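Hydrogenase expression/formation protein (HypB) (Archaeoglobus fulgidus, PDB 2WSM) probably binds and hydrolyses GTP and handles nickel and zinc during hydrogenase maturation, dimerizing in a GTP-dependent manner. Local coordinates at residues Met136-Glu141 / Ile161-Leu166. Sequence-based numbering, arbitrary orientation.
Sequences MVSVTE and INKVAL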
ATOM      1  N   MET A 136      11.694  -5.097   5.744  1.00 22.21           N
ATOM      2  CA  MET A 136      12.443  -4.682   6.913  1.00 20.35           C
ATOM      3  C   MET A 136      11.573  -3.851   7.838  1.00 23.00           C
ATOM      4  O   MET A 136      10.857  -2.962   7.389  1.00 21.71           O
ATOM      5  CB  MET A 136      13.651  -3.843   6.488  1.00 22.93           C
ATOM      6  CG  MET A 136      14.700  -4.611   5.695  1.00 25.49           C
ATOM      7  SD  MET A 136      16.155  -3.608   5.318  1.00 25.03           S
ATOM      8  CE  MET A 136      16.820  -3.333   6.956  1.00 22.94           C
ATOM      9  N   VAL A 137      11.648  -4.135   9.131  1.00 21.38           N
ATOM     10  CA  VAL A 137      11.007  -3.284  10.119  1.00 24.00           C
ATOM     11  C   VAL A 137      11.934  -3.059  11.317  1.00 24.17           C
ATOM     12  O   VAL A 137      12.629  -3.972  11.771  1.00 25.89           O
ATOM     13  CB  VAL A 137       9.649  -3.863  10.580  1.00 27.89           C
ATOM     14  CG1 VAL A 137       9.852  -5.117  11.428  1.00 20.80           C
ATOM     15  CG2 VAL A 137       8.865  -2.823  11.343  1.00 25.58           C
ATOM     16  N   SER A 138      11.953  -1.832  11.812  1.00 20.69           N
ATOM     17  CA  SER A 138      12.752  -1.500  12.982  1.00 29.68           C
ATOM     18  C   SER A 138      11.873  -1.568  14.233  1.00 28.30           C
ATOM     19  O   SER A 138      10.671  -1.302  14.156  1.00 23.10           O
ATOM     20  CB  SER A 138      13.376  -0.108  12.815  1.00 28.03           C
ATOM     21  OG  SER A 138      13.599   0.519  14.066  1.00 33.72           O
ATOM     22  N   VAL A 139      12.467  -1.931  15.373  1.00 26.97           N
ATOM     23  CA  VAL A 139      11.712  -2.037  16.624  1.00 31.99           C
ATOM     24  C   VAL A 139      11.192  -0.686  17.084  1.00 31.42           C
ATOM     25  O   VAL A 139      10.257  -0.615  17.873  1.00 35.15           O
ATOM     26  CB  VAL A 139      12.524  -2.672  17.790  1.00 25.98           C
ATOM     27  CG1 VAL A 139      12.836  -4.135  17.505  1.00 24.24           C
ATOM     28  CG2 VAL A 139      13.785  -1.863  18.091  1.00 29.35           C
ATOM     29  N   THR A 140      11.800   0.383  16.585  1.00 33.79           N
ATOM     30  CA  THR A 140      11.395   1.737  16.949  1.00 30.38           C
ATOM     31  C   THR A 140      10.063   2.108  16.322  1.00 31.15           C
ATOM     32  O   THR A 140       9.498   3.156  16.629  1.00 35.40           O
ATOM     33  CB  THR A 140      12.457   2.778  16.535  1.00 36.18           C
ATOM     34  OG1 THR A 140      12.575   2.800  15.109  1.00 38.68           O
ATOM     35  CG2 THR A 140      13.811   2.418  17.128  1.00 39.35           C
ATOM     36  N   GLU A 141       9.556   1.246  15.446  1.00 35.33           N
ATOM     37  CA  GLU A 141       8.284   1.506  14.773  1.00 32.47           C
ATOM     38  C   GLU A 141       7.095   1.032  15.607  1.00 31.44           C
ATOM     39  O   GLU A 141       5.943   1.303  15.272  1.00 30.83           O
ATOM     40  CB  GLU A 141       8.262   0.844  13.393  1.00 29.74           C
ATOM     41  CG  GLU A 141       9.230   1.465  12.401  1.00 36.00           C
ATOM     42  CD  GLU A 141       9.379   0.646  11.131  1.00 32.63           C
ATOM     43  OE1 GLU A 141       8.361   0.407  10.445  1.00 29.22           O
ATOM     44  OE2 GLU A 141      10.522   0.249  10.818  1.00 31.63           O
ATOM     45  N   ILE A 161      13.723  -8.004  11.289  1.00 22.03           N
ATOM     46  CA  ILE A 161      13.412  -7.190  12.453  1.00 26.37           C
ATOM     47  C   ILE A 161      14.711  -6.524  12.909  1.00 22.86           C
ATOM     48  O   ILE A 161      15.685  -7.194  13.229  1.00 25.98           O
ATOM     49  CB  ILE A 161      12.768  -8.026  13.571  1.00 27.50           C
ATOM     50  CG1 ILE A 161      11.551  -8.777  13.020  1.00 23.22           C
ATOM     51  CG2 ILE A 161      12.354  -7.143  14.725  1.00 21.89           C
ATOM     52  CD1 ILE A 161      11.033  -9.869  13.935  1.00 28.87           C
ATOM     53  N   ASN A 162      14.698  -5.197  12.934  1.00 22.05           N
ATOM     54  CA  ASN A 162      15.908  -4.400  12.879  1.00 27.50           C
ATOM     55  C   ASN A 162      16.123  -3.549  14.120  1.00 29.71           C
ATOM     56  O   ASN A 162      15.175  -3.234  14.845  1.00 25.56           O
ATOM     57  CB  ASN A 162      15.847  -3.488  11.638  1.00 32.53           C
ATOM     58  CG  ASN A 162      17.197  -2.906  11.272  1.00 31.23           C
ATOM     59  OD1 ASN A 162      18.234  -3.475  11.593  1.00 35.39           O
ATOM     60  ND2 ASN A 162      17.189  -1.766  10.595  1.00 36.21           N
ATOM     61  N   LYS A 163      17.379  -3.170  14.343  1.00 29.03           N
ATOM     62  CA  LYS A 163      17.757  -2.336  15.477  1.00 32.25           C
ATOM     63  C   LYS A 163      17.269  -2.943  16.791  1.00 31.39           C
ATOM     64  O   LYS A 163      16.809  -2.228  17.682  1.00 36.81           O
ATOM     65  CB  LYS A 163      17.211  -0.910  15.306  1.00 29.45           C
ATOM     66  CG  LYS A 163      17.712  -0.188  14.059  1.00 28.98           C
ATOM     67  CD  LYS A 163      17.202   1.255  13.983  1.00 34.64           C
ATOM     68  CE  LYS A 163      17.196   1.760  12.538  1.00 43.58           C
ATOM     69  NZ  LYS A 163      17.187   3.255  12.412  1.00 40.55           N
ATOM     70  N   VAL A 164      17.367  -4.264  16.910  1.00 27.70           N
ATOM     71  CA  VAL A 164      16.847  -4.952  18.096  1.00 36.12           C
ATOM     72  C   VAL A 164      17.529  -4.535  19.410  1.00 37.64           C
ATOM     73  O   VAL A 164      16.902  -4.562  20.473  1.00 35.86           O
ATOM     74  CB  VAL A 164      16.895  -6.492  17.953  1.00 31.57           C
ATOM     75  CG1 VAL A 164      16.119  -6.938  16.723  1.00 24.00           C
ATOM     76  CG2 VAL A 164      18.336  -6.984  17.898  1.00 34.98           C
ATOM     77  N   ALA A 165      18.800  -4.149  19.345  1.00 37.45           N
ATOM     78  CA  ALA A 165      19.513  -3.726  20.552  1.00 41.66           C
ATOM     79  C   ALA A 165      18.915  -2.456  21.162  1.00 42.08           C
ATOM     80  O   ALA A 165      19.321  -2.032  22.242  1.00 45.86           O
ATOM     81  CB  ALA A 165      21.006  -3.544  20.277  1.00 41.57           C
ATOM     82  N   LEU A 166      17.955  -1.853  20.470  1.00 36.96           N
ATOM     83  CA  LEU A 166      17.220  -0.716  21.014  1.00 36.96           C
ATOM     84  C   LEU A 166      15.854  -1.148  21.550  1.00 39.04           C
ATOM     85  O   LEU A 166      15.096  -0.328  22.067  1.00 41.30           O
ATOM     86  CB  LEU A 166      17.041   0.375  19.955  1.00 33.54           C
ATOM     87  CG  LEU A 166      18.323   1.001  19.398  1.00 42.03           C
ATOM     88  CD1 LEU A 166      18.000   2.159  18.469  1.00 38.70           C
ATOM     89  CD2 LEU A 166      19.234   1.459  20.526  1.00 47.46           C
TER
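The shortest bond across the contact runs from Asn162 N to Val137 O, 2.7 Å, with the donor in the carbonyl plane. Two residues after Val137, Val139 N donates to Asn162 O at 3.1 Å, from a position tilted 23° out of that carbonyl's plane. Asn162 thus donates and accepts between Val137 and Val139, the pattern of a parallel pair, here at the C-terminal ends of strands 132-138 and 158-162. Val137 and Ile161 share the face lined by helix 174-184, with a 4.3 Å approach of their CG1 atoms. On the face of Ser138 and Asn162, chi1 of -164° swings Asn162 CG to the side opposite the backbone N, and the amide end then brings ND2 to Met136 CE; ND2 is hydrogen-bonded to Ser41 O in the loop of a probable Walker A motif. Lys163 passes its extended chain over Ser138 OG, CD approaching to 3.7 Å, while that hydroxyl shares a 2.7 Å hydrogen bond with Thr140 OG1. Beyond the strands, Val139 and Ile161 cross at about a right angle, Val139 CG1 lying 4.1 Å from Ile161 CG2 and facing Val164, whereas Val139 CG2 sits close to Lys163 O and near Leu166 CB. Trimming Val139 to an alanine would probably open a gap between Ile161 and Leu166, leaving the 164-166 turn less firmly seated. Glu141 turns back to accept Ser138 N through OE2, 2.7 Å and nearly straight (172°), from above the carboxylate plane. Backbone bonds therefore set the strand register, while the Asn162 amide ties the C-terminal end of these two inner strands to the presumed phosphate-binding loop, consistent with a P-loop GTPase core.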